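Local coordinates for protein ATP-dependent 6-phosphofructokinase isozyme 2 (PDB 3UQD) that phosphorylates fructose 6-phosphate to fructose 1,6-bisphosphate using ATP, with magnesium as cofactor, the first committing step of glycolysis, working as a homodimer, at residues Glu182-Asn187 and Gly216-Val221; Ile239-Pro244 and Met275-Val280; Ser15-Pro20 and Leu28-Pro33. All blocks are in the same frame, centred on the assembly; numbering follows the deposited sequence.

Contact 1: residues Glu182-Asn187 and Gly216-Val221; sequences ELVKPN and GKAKRV. With ATP (adenosine-5'-triphosphate), chain E; ATP (adenosine-5'-triphosphate), chain M.
Residues 182-184 and 219-221 run beside each other in register, with one beta bridge joining Val184 to Val221 and one backbone bond from Val184 N to Arg220 O (3.1 Å). Next to that bond the CA-H of Leu183 turns to the same Arg220 carbonyl, so this oxygen is approached twice. Arg220 and Glu182 carry the polar part. The arginine chain is extended from CG to NE and lies alongside Glu182, pointing the same way, and its NH1 is shared between two acceptors of that one residue. The shorter bond goes to the backbone, NH1 to Glu182 O at 2.8 Å, and the oxygen lies only 2° out of the guanidinium plane. The other is a salt bridge, NH1 to Glu182 OE2 at 3.2 Å, reaching the anti side of a nearly coplanar carboxylate. Glu182 gets there by bending at chi2 (-86°), which folds its acid group back toward Arg220. Lys219 runs along the same carboxylate, its CE 3.5 Å from Glu182 OE1. Further along, the contact is apolar: CG2 of Val184 meets CG2 of Val221 at 3.8 Å, and the same Val184 CG2 also meets Ala218 CB. Past the bridge, Lys185, Pro186 and Asn187 belong to the substrate-ATP site, and Asn187 also to that of the second, inhibitory ATP. Lys185 NZ bonds O1B of one ATP; Asn187 ND2 spans O2B of that ATP and O3G of the other, while its OD1 caps the following helix at Glu190 N. Strand 183-184 is at one edge of the parallel sheet, strand 162-166 on one flank and the chain leading into strand 221-224 bridged to it on the other. Leu183 and Arg220 face helix 254-267, Val221 packs on helix 204-214, and Val184 and Ala218 share Leu176 of helix 169-178.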
# COMPACT_ATOMS: atom_id res chain seq x y z
N GLU A 182 4.69 39.46 -9.50
CA GLU A 182 3.42 39.73 -10.18
C GLU A 182 2.32 38.76 -9.77
O GLU A 182 1.15 39.13 -9.70
CB GLU A 182 3.61 39.68 -11.70
CG GLU A 182 4.57 40.73 -12.25
CD GLU A 182 3.89 42.06 -12.53
OE1 GLU A 182 4.62 43.06 -12.68
OE2 GLU A 182 2.65 42.10 -12.60
N LEU A 183 2.71 37.51 -9.50
CA LEU A 183 1.74 36.44 -9.23
C LEU A 183 2.44 35.22 -8.64
O LEU A 183 3.49 34.80 -9.12
CB LEU A 183 1.00 36.06 -10.53
CG LEU A 183 -0.11 35.00 -10.64
CD1 LEU A 183 0.43 33.59 -10.70
CD2 LEU A 183 -1.14 35.11 -9.54
N VAL A 184 1.85 34.66 -7.58
CA VAL A 184 2.28 33.37 -7.06
C VAL A 184 1.08 32.43 -6.96
O VAL A 184 -0.05 32.86 -6.69
CB VAL A 184 2.97 33.48 -5.69
CG1 VAL A 184 4.37 34.05 -5.84
CG2 VAL A 184 2.13 34.31 -4.72
N LYS A 185 1.32 31.14 -7.21
CA LYS A 185 0.26 30.14 -7.09
C LYS A 185 0.64 29.05 -6.10
O LYS A 185 1.06 27.96 -6.51
CB LYS A 185 -0.09 29.52 -8.45
CG LYS A 185 -1.39 28.70 -8.43
CD LYS A 185 -1.34 27.48 -9.35
CE LYS A 185 -0.38 26.42 -8.84
NZ LYS A 185 -0.68 26.01 -7.43
N PRO A 186 0.51 29.32 -4.80
CA PRO A 186 0.73 28.22 -3.87
C PRO A 186 -0.55 27.40 -3.75
O PRO A 186 -1.64 27.96 -3.86
CB PRO A 186 1.03 28.93 -2.55
CG PRO A 186 0.25 30.23 -2.65
CD PRO A 186 0.23 30.60 -4.12
N ASN A 187 -0.43 26.09 -3.57
CA ASN A 187 -1.58 25.29 -3.18
C ASN A 187 -1.74 25.42 -1.68
O ASN A 187 -0.96 26.13 -1.05
CB ASN A 187 -1.45 23.82 -3.63
CG ASN A 187 -0.23 23.12 -3.05
OD1 ASN A 187 0.40 23.60 -2.11
ND2 ASN A 187 0.10 21.96 -3.60
N GLY A 216 3.30 43.44 0.41
CA GLY A 216 4.01 43.85 -0.79
C GLY A 216 4.80 42.73 -1.46
O GLY A 216 5.44 42.95 -2.49
N LYS A 217 4.76 41.54 -0.88
CA LYS A 217 5.53 40.41 -1.40
C LYS A 217 5.10 40.00 -2.81
O LYS A 217 5.94 39.63 -3.64
CB LYS A 217 5.46 39.22 -0.45
CG LYS A 217 6.11 39.47 0.90
CD LYS A 217 6.02 38.24 1.79
CE LYS A 217 6.50 38.54 3.19
NZ LYS A 217 7.89 39.08 3.19
N ALA A 218 3.80 40.08 -3.09
CA ALA A 218 3.28 39.81 -4.42
C ALA A 218 2.00 40.60 -4.68
O ALA A 218 1.20 40.79 -3.77
CB ALA A 218 3.05 38.32 -4.63
N LYS A 219 1.82 41.05 -5.92
CA LYS A 219 0.64 41.83 -6.29
C LYS A 219 -0.60 40.94 -6.40
O LYS A 219 -1.72 41.39 -6.19
CB LYS A 219 0.87 42.53 -7.63
CG LYS A 219 2.20 43.27 -7.74
CD LYS A 219 2.34 43.93 -9.11
CE LYS A 219 3.79 44.23 -9.46
NZ LYS A 219 4.45 45.17 -8.51
N ARG A 220 -0.38 39.68 -6.74
CA ARG A 220 -1.49 38.73 -6.88
C ARG A 220 -1.13 37.41 -6.23
O ARG A 220 -0.04 36.88 -6.42
CB ARG A 220 -1.83 38.49 -8.35
CG ARG A 220 -2.18 39.74 -9.13
CD ARG A 220 -2.25 39.44 -10.62
NE ARG A 220 -2.32 40.66 -11.41
CZ ARG A 220 -1.27 41.42 -11.72
NH1 ARG A 220 -0.06 41.07 -11.30
NH2 ARG A 220 -1.43 42.51 -12.46
N VAL A 221 -2.07 36.88 -5.46
CA VAL A 221 -1.93 35.55 -4.90
C VAL A 221 -3.15 34.74 -5.29
O VAL A 221 -4.28 35.10 -4.95
CB VAL A 221 -1.78 35.57 -3.37
CG1 VAL A 221 -1.74 34.15 -2.82
CG2 VAL A 221 -0.53 36.33 -2.96
PG ATP E . 0.28 20.13 -9.03
O1G ATP E . 0.05 19.45 -10.39
O2G ATP E . 1.59 20.82 -9.17
O3G ATP E . 0.30 19.14 -7.90
PB ATP E . -1.07 22.05 -7.55
O1B ATP E . 0.11 23.06 -7.45
O2B ATP E . -1.11 21.15 -6.26
O3B ATP E . -0.89 21.12 -8.83
PA ATP E . -3.83 22.14 -7.53
O1A ATP E . -3.69 20.73 -7.02
O2A ATP E . -4.71 22.96 -6.59
O3A ATP E . -2.45 22.79 -7.71
O5' ATP E . -4.51 22.05 -8.98
C5' ATP E . -4.71 23.22 -9.70
C4' ATP E . -5.99 23.37 -10.37
O4' ATP E . -6.28 22.15 -11.07
C3' ATP E . -7.10 23.49 -9.42
O3' ATP E . -7.27 24.79 -9.00
C2' ATP E . -8.23 23.03 -10.22
O2' ATP E . -8.58 24.00 -11.12
C1' ATP E . -7.66 21.87 -10.94
N9 ATP E . -7.86 20.62 -10.22
C8 ATP E . -6.94 20.02 -9.44
N7 ATP E . -7.51 18.90 -8.94
C5 ATP E . -8.77 18.80 -9.39
C6 ATP E . -9.80 17.86 -9.21
N6 ATP E . -9.59 16.65 -8.35
N1 ATP E . -10.98 18.06 -9.83
C2 ATP E . -11.18 19.13 -10.62
N3 ATP E . -10.21 20.04 -10.81
C4 ATP E . -9.01 19.90 -10.22
PG ATP M . 2.20 18.74 -4.26
O1G ATP M . 1.43 19.36 -5.38
O2G ATP M . 3.64 18.54 -4.74
O3G ATP M . 2.15 19.59 -3.02
PB ATP M . 0.91 16.54 -5.15
O1B ATP M . 2.00 15.56 -5.76
O2B ATP M . 0.34 17.49 -6.23
O3B ATP M . 1.61 17.35 -3.98
PA ATP M . -0.16 15.24 -3.08
O1A ATP M . 0.57 13.92 -3.04
O2A ATP M . 0.54 16.29 -2.20
O3A ATP M . -0.22 15.68 -4.53
O5' ATP M . -1.66 14.98 -2.58
C5' ATP M . -2.53 14.35 -3.44
C4' ATP M . -2.42 12.90 -3.54
O4' ATP M . -1.21 12.46 -2.89
C3' ATP M . -3.54 12.30 -2.82
O3' ATP M . -4.05 11.26 -3.56
C2' ATP M . -2.94 11.78 -1.58
O2' ATP M . -3.61 10.66 -1.18
C1' ATP M . -1.58 11.43 -2.01
N9 ATP M . -0.65 11.22 -0.90
C8 ATP M . 0.22 12.12 -0.42
N7 ATP M . 0.89 11.54 0.60
C5 ATP M . 0.45 10.27 0.76
C6 ATP M . 0.77 9.23 1.64
N6 ATP M . 1.82 9.40 2.70
N1 ATP M . 0.11 8.06 1.52
C2 ATP M . -0.84 7.89 0.58
N3 ATP M . -1.16 8.87 -0.27
C4 ATP M . -0.55 10.06 -0.20

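Contact 2: residues Ile239-Pro244 and Met275-Val280. With ATP (adenosine-5'-triphosphate), chain E.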
# COMPACT_ATOMS: atom_id res chain seq x y z
N ILE A 239 -11.68 36.82 -5.37
CA ILE A 239 -12.57 35.98 -6.16
C ILE A 239 -12.32 34.50 -5.93
O ILE A 239 -11.17 34.05 -5.82
CB ILE A 239 -12.48 36.30 -7.67
CG1 ILE A 239 -13.46 35.43 -8.45
CG2 ILE A 239 -11.06 36.12 -8.17
CD1 ILE A 239 -13.29 35.47 -9.94
N GLN A 240 -13.40 33.74 -5.83
CA GLN A 240 -13.32 32.30 -5.67
C GLN A 240 -14.02 31.64 -6.84
O GLN A 240 -15.11 32.05 -7.24
CB GLN A 240 -13.93 31.87 -4.34
CG GLN A 240 -13.57 30.45 -3.94
CD GLN A 240 -14.00 30.10 -2.52
OE1 GLN A 240 -14.82 30.80 -1.92
NE2 GLN A 240 -13.43 29.03 -1.98
N VAL A 241 -13.37 30.62 -7.39
CA VAL A 241 -13.88 29.93 -8.57
C VAL A 241 -13.83 28.42 -8.36
O VAL A 241 -12.78 27.87 -8.05
CB VAL A 241 -13.06 30.29 -9.83
CG1 VAL A 241 -13.50 29.45 -11.03
CG2 VAL A 241 -13.17 31.78 -10.13
N VAL A 242 -14.98 27.77 -8.49
CA VAL A 242 -15.06 26.32 -8.37
C VAL A 242 -15.19 25.69 -9.77
O VAL A 242 -15.88 26.23 -10.64
CB VAL A 242 -16.24 25.90 -7.43
CG1 VAL A 242 -17.59 26.21 -8.07
CG2 VAL A 242 -16.15 24.43 -7.02
N PRO A 243 -14.49 24.57 -10.02
CA PRO A 243 -14.62 23.87 -11.30
C PRO A 243 -16.01 23.26 -11.44
O PRO A 243 -16.67 23.06 -10.42
CB PRO A 243 -13.57 22.75 -11.20
CG PRO A 243 -12.65 23.16 -10.12
CD PRO A 243 -13.49 23.93 -9.16
N PRO A 244 -16.46 22.97 -12.67
CA PRO A 244 -17.76 22.32 -12.92
C PRO A 244 -17.75 20.88 -12.41
O PRO A 244 -16.68 20.28 -12.29
CB PRO A 244 -17.88 22.32 -14.45
CG PRO A 244 -16.79 23.22 -14.94
CD PRO A 244 -15.71 23.20 -13.92
N MET A 275 -8.62 36.06 -15.03
CA MET A 275 -7.40 35.30 -14.83
C MET A 275 -7.63 34.04 -13.99
O MET A 275 -7.12 32.96 -14.30
CB MET A 275 -6.35 36.17 -14.15
CG MET A 275 -4.99 35.53 -14.06
SD MET A 275 -3.91 36.48 -12.99
CE MET A 275 -4.67 36.19 -11.40
N VAL A 276 -8.39 34.19 -12.91
CA VAL A 276 -8.65 33.07 -12.03
C VAL A 276 -9.56 32.04 -12.69
O VAL A 276 -9.33 30.83 -12.57
CB VAL A 276 -9.25 33.52 -10.69
CG1 VAL A 276 -9.51 32.31 -9.80
CG2 VAL A 276 -8.31 34.50 -10.00
N ARG A 277 -10.59 32.52 -13.38
CA ARG A 277 -11.53 31.65 -14.08
C ARG A 277 -10.83 30.80 -15.15
O ARG A 277 -11.14 29.62 -15.31
CB ARG A 277 -12.64 32.47 -14.74
CG ARG A 277 -13.71 32.96 -13.77
CD ARG A 277 -14.76 33.79 -14.50
NE ARG A 277 -15.96 33.98 -13.71
CZ ARG A 277 -16.93 34.84 -14.02
NH1 ARG A 277 -18.00 34.94 -13.24
NH2 ARG A 277 -16.83 35.61 -15.09
N PHE A 278 -9.91 31.43 -15.87
CA PHE A 278 -9.17 30.75 -16.94
C PHE A 278 -8.16 29.76 -16.36
O PHE A 278 -7.91 28.70 -16.94
CB PHE A 278 -8.44 31.78 -17.83
CG PHE A 278 -8.11 31.27 -19.22
CD1 PHE A 278 -9.10 30.75 -20.04
CD2 PHE A 278 -6.81 31.34 -19.71
CE1 PHE A 278 -8.81 30.29 -21.32
CE2 PHE A 278 -6.51 30.89 -20.99
CZ PHE A 278 -7.51 30.36 -21.80
N GLY A 279 -7.59 30.11 -15.21
CA GLY A 279 -6.63 29.24 -14.56
C GLY A 279 -7.28 27.95 -14.09
O GLY A 279 -6.72 26.86 -14.24
N VAL A 280 -8.46 28.10 -13.50
CA VAL A 280 -9.25 26.96 -13.04
C VAL A 280 -9.73 26.17 -14.25
O VAL A 280 -9.73 24.94 -14.22
CB VAL A 280 -10.46 27.41 -12.19
CG1 VAL A 280 -11.43 26.25 -11.95
CG2 VAL A 280 -9.99 27.99 -10.85
PG ATP E . 0.28 20.13 -9.03
O1G ATP E . 0.05 19.45 -10.39
O2G ATP E . 1.59 20.82 -9.17
O3G ATP E . 0.30 19.14 -7.90
PB ATP E . -1.07 22.05 -7.55
O1B ATP E . 0.11 23.06 -7.45
O2B ATP E . -1.11 21.15 -6.26
O3B ATP E . -0.89 21.12 -8.83
PA ATP E . -3.83 22.14 -7.53
O1A ATP E . -3.69 20.73 -7.02
O2A ATP E . -4.71 22.96 -6.59
O3A ATP E . -2.45 22.79 -7.71
O5' ATP E . -4.51 22.05 -8.98
C5' ATP E . -4.71 23.22 -9.70
C4' ATP E . -5.99 23.37 -10.37
O4' ATP E . -6.28 22.15 -11.07
C3' ATP E . -7.10 23.49 -9.42
O3' ATP E . -7.27 24.79 -9.00
C2' ATP E . -8.23 23.03 -10.22
O2' ATP E . -8.58 24.00 -11.12
C1' ATP E . -7.66 21.87 -10.94
N9 ATP E . -7.86 20.62 -10.22
C8 ATP E . -6.94 20.02 -9.44
N7 ATP E . -7.51 18.90 -8.94
C5 ATP E . -8.77 18.80 -9.39
C6 ATP E . -9.80 17.86 -9.21
N6 ATP E . -9.59 16.65 -8.35
N1 ATP E . -10.98 18.06 -9.83
C2 ATP E . -11.18 19.13 -10.62
N3 ATP E . -10.21 20.04 -10.81
C4 ATP E . -9.01 19.90 -10.22
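Val241 sits over helix 275-280 with its two methyls divided between successive turns: CG2 meets CG1 of Val276 at 3.7 Å, and CG1 meets CG2 of Val280 at 3.8 Å. In both pairs the side chains slide past each other in opposite directions, so the valines interleave with their flanks in contact. The split follows from the rotamer of Val241, whose CG1 is anti to the backbone N (chi1 174°) while CG2 stands beside that N. Ile239, two residues earlier on the same face of the strand, slides past Val276 in the opposite direction, as Val241 does, touching CG2 to CG2 at 3.7 Å. Arg277 comes in differently. Its extended chain crosses Val241 at about a right angle, and the aliphatic CG lies 3.9 Å from Val241 CG2, so the contact uses the hydrocarbon part of the arginine. At the far end the Pro243 side chain crosses that of Val280, also at about a right angle, placing CG 3.8 Å from Val280 CG1. Strand 239-241 and the helix run in nearly the same direction, 21° apart, with axes 8.5 Å from each other; that shallow angle lets Ile239 and Val241 follow the helix from Val276 to Val280, and Pro243 continues the row in the loop after the strand. The same end borders the nucleotide. Val280, an experimentally identified ATP-binding residue, brings both its backbone O (3.4 Å) and its CG1 near the ribose O2' of ATP, while Pro243 CG lies near adenine N3. Nearby, Val242 packs on Val242 of the second subunit. Across the strand-helix interface the chemistry is wholly apolar, methyls and methylenes meeting by van der Waals contact, so the fit probably rests on the shapes of the side chains.

Contact 3: residues Ser15-Pro20 and Leu28-Pro33. With FBP (1,6-di-O-phosphono-beta-D-fructofuranose), chain N.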
# COMPACT_ATOMS: atom_id res chain seq x y z
N SER A 15 10.10 9.73 -18.69
CA SER A 15 9.77 8.48 -19.35
C SER A 15 8.54 7.84 -18.71
O SER A 15 8.39 7.84 -17.48
CB SER A 15 10.96 7.52 -19.33
OG SER A 15 11.32 7.24 -17.99
N ALA A 16 7.66 7.29 -19.54
CA ALA A 16 6.44 6.68 -19.04
C ALA A 16 6.38 5.23 -19.50
O ALA A 16 6.60 4.94 -20.67
CB ALA A 16 5.23 7.45 -19.54
N THR A 17 6.08 4.33 -18.57
CA THR A 17 5.99 2.90 -18.87
C THR A 17 4.71 2.29 -18.30
O THR A 17 4.06 2.88 -17.44
CB THR A 17 7.21 2.14 -18.33
OG1 THR A 17 7.11 0.76 -18.69
CG2 THR A 17 7.28 2.25 -16.81
N ILE A 18 4.35 1.11 -18.79
CA ILE A 18 3.15 0.41 -18.32
C ILE A 18 3.49 -0.99 -17.79
O ILE A 18 4.25 -1.73 -18.40
CB ILE A 18 2.08 0.31 -19.44
CG1 ILE A 18 1.58 1.70 -19.83
CG2 ILE A 18 0.91 -0.57 -19.00
CD1 ILE A 18 0.51 1.67 -20.90
N THR A 19 2.93 -1.33 -16.63
CA THR A 19 3.15 -2.65 -16.04
C THR A 19 1.83 -3.20 -15.49
O THR A 19 1.01 -2.45 -14.96
CB THR A 19 4.27 -2.62 -14.97
OG1 THR A 19 4.70 -3.96 -14.69
CG2 THR A 19 3.79 -1.96 -13.69
N PRO A 20 1.60 -4.52 -15.63
CA PRO A 20 0.29 -5.08 -15.26
C PRO A 20 0.02 -5.04 -13.76
O PRO A 20 -1.10 -4.74 -13.35
CB PRO A 20 0.37 -6.52 -15.77
CG PRO A 20 1.83 -6.82 -15.84
CD PRO A 20 2.49 -5.53 -16.22
N LEU A 28 8.93 -6.64 -12.06
CA LEU A 28 7.77 -6.04 -12.70
C LEU A 28 8.12 -5.72 -14.16
O LEU A 28 8.81 -4.74 -14.43
CB LEU A 28 7.33 -4.77 -11.96
CG LEU A 28 7.18 -4.88 -10.44
CD1 LEU A 28 6.68 -3.57 -9.85
CD2 LEU A 28 6.26 -6.03 -10.07
N ARG A 29 7.64 -6.56 -15.07
CA ARG A 29 7.91 -6.39 -16.50
C ARG A 29 7.20 -5.16 -17.04
O ARG A 29 5.97 -5.06 -16.99
CB ARG A 29 7.48 -7.64 -17.27
CG ARG A 29 8.17 -8.93 -16.84
CD ARG A 29 9.62 -9.02 -17.36
NE ARG A 29 10.33 -10.17 -16.79
CZ ARG A 29 11.63 -10.41 -16.97
NH1 ARG A 29 12.37 -9.60 -17.71
NH2 ARG A 29 12.19 -11.47 -16.42
N CYS A 30 7.99 -4.21 -17.56
CA CYS A 30 7.45 -2.94 -18.03
C CYS A 30 7.65 -2.78 -19.53
O CYS A 30 8.61 -3.31 -20.10
CB CYS A 30 8.13 -1.79 -17.29
SG CYS A 30 7.76 -1.71 -15.52
N THR A 31 6.75 -2.05 -20.18
CA THR A 31 6.84 -1.84 -21.61
C THR A 31 7.87 -0.76 -21.94
O THR A 31 8.28 -0.00 -21.06
CB THR A 31 5.48 -1.44 -22.22
OG1 THR A 31 5.10 -0.15 -21.74
CG2 THR A 31 4.41 -2.46 -21.85
N ALA A 32 8.28 -0.71 -23.20
CA ALA A 32 9.28 0.25 -23.64
C ALA A 32 8.78 1.66 -23.39
O ALA A 32 7.68 2.01 -23.80
CB ALA A 32 9.61 0.04 -25.10
N PRO A 33 9.60 2.47 -22.70
CA PRO A 33 9.17 3.78 -22.20
C PRO A 33 8.91 4.82 -23.28
O PRO A 33 9.67 4.95 -24.24
CB PRO A 33 10.35 4.21 -21.32
CG PRO A 33 11.52 3.48 -21.87
CD PRO A 33 10.99 2.16 -22.34
P1 FBP N . 17.69 -11.49 -10.68
O1P FBP N . 17.35 -12.30 -11.92
O2P FBP N . 16.44 -11.24 -9.88
O3P FBP N . 18.71 -12.27 -9.76
O1 FBP N . 18.32 -10.08 -11.05
C1 FBP N . 19.35 -9.97 -12.02
C2 FBP N . 19.11 -9.08 -13.21
O2 FBP N . 19.97 -9.52 -14.23
C3 FBP N . 19.21 -7.64 -13.00
O3 FBP N . 20.53 -7.26 -12.93
C4 FBP N . 18.60 -7.16 -14.20
O4 FBP N . 18.18 -5.84 -14.06
C5 FBP N . 17.46 -8.05 -14.32
O5 FBP N . 17.81 -9.25 -13.65
C6 FBP N . 17.14 -8.39 -15.72
O6 FBP N . 15.98 -9.18 -15.83
P2 FBP N . 15.79 -10.24 -16.98
O4P FBP N . 15.23 -9.51 -18.18
O5P FBP N . 17.23 -10.81 -17.38
O6P FBP N . 14.86 -11.34 -16.52
O HOH W 1 5.36 2.61 -22.76
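Thr17 holds its hydroxyl anti to the backbone N (chi1 -178°), which carries OG1 across to the neighbouring segment, where it donates to Thr31 O at 2.8 Å. Thr31 takes the other course: its chi1 of 67° sets OG1 between its own backbone N and carbonyl carbon, turned to the amide of Ile18, and the resulting bond is weak at 3.3 Å. The backbone closes the same pairing, with Thr31 N bonded to Ile18 O at 3.1 Å. Cys30 tucks in between Thr17 and Thr19, its CB against Thr17 OG1 and its SG 3.6 Å from Thr19 CB, while Thr19 OG1 comes within 2.8 Å of Arg29 O. Toward Pro33, a water gives a hydrogen to Ala32 O and joins Thr31 OG1, with a weaker link to Ala16 O. Arg29, a substrate-binding residue, sends its guanidinium away to the fructose bisphosphate, NH1 to O4P and NH2 to O6P (2.7 Å), two N-H groups gripping the 6-phosphate from the guanidinium edge. The ligand is also hydrogen-bonded by the third subunit, among others by Asp14 and Arg90 of that chain, and strand 28-29 pairs in parallel with a strand there. A sheet continued across subunits, with an arginine lent to the partner's sugar site, is consistent with the lid of dimeric PfkB-family sugar kinases, where the lids of two subunits clasp.

In the fold
From the N terminus, contact 3 comes first: it closes a short loop of seven residues between strand 12-19 of the outlying mixed sheet and strand 27-29, which pairs with another subunit. Contact 1 follows, bringing 216-221 back to 182-187 over a largely helical connection of 28 residues, at the edge of the central parallel sheet. Contact 2 then closes 30 residues between 239-244 and 275-280, joining the three-stranded antiparallel sheet to helix 272-286. The three are in series; none nests in or crosses another. Contacts 1 and 2 touch through Met275, whose CE meets Leu183 and Arg220, and both reach one ATP; contact 3 stands apart, its centre about 39 Å from that of contact 1.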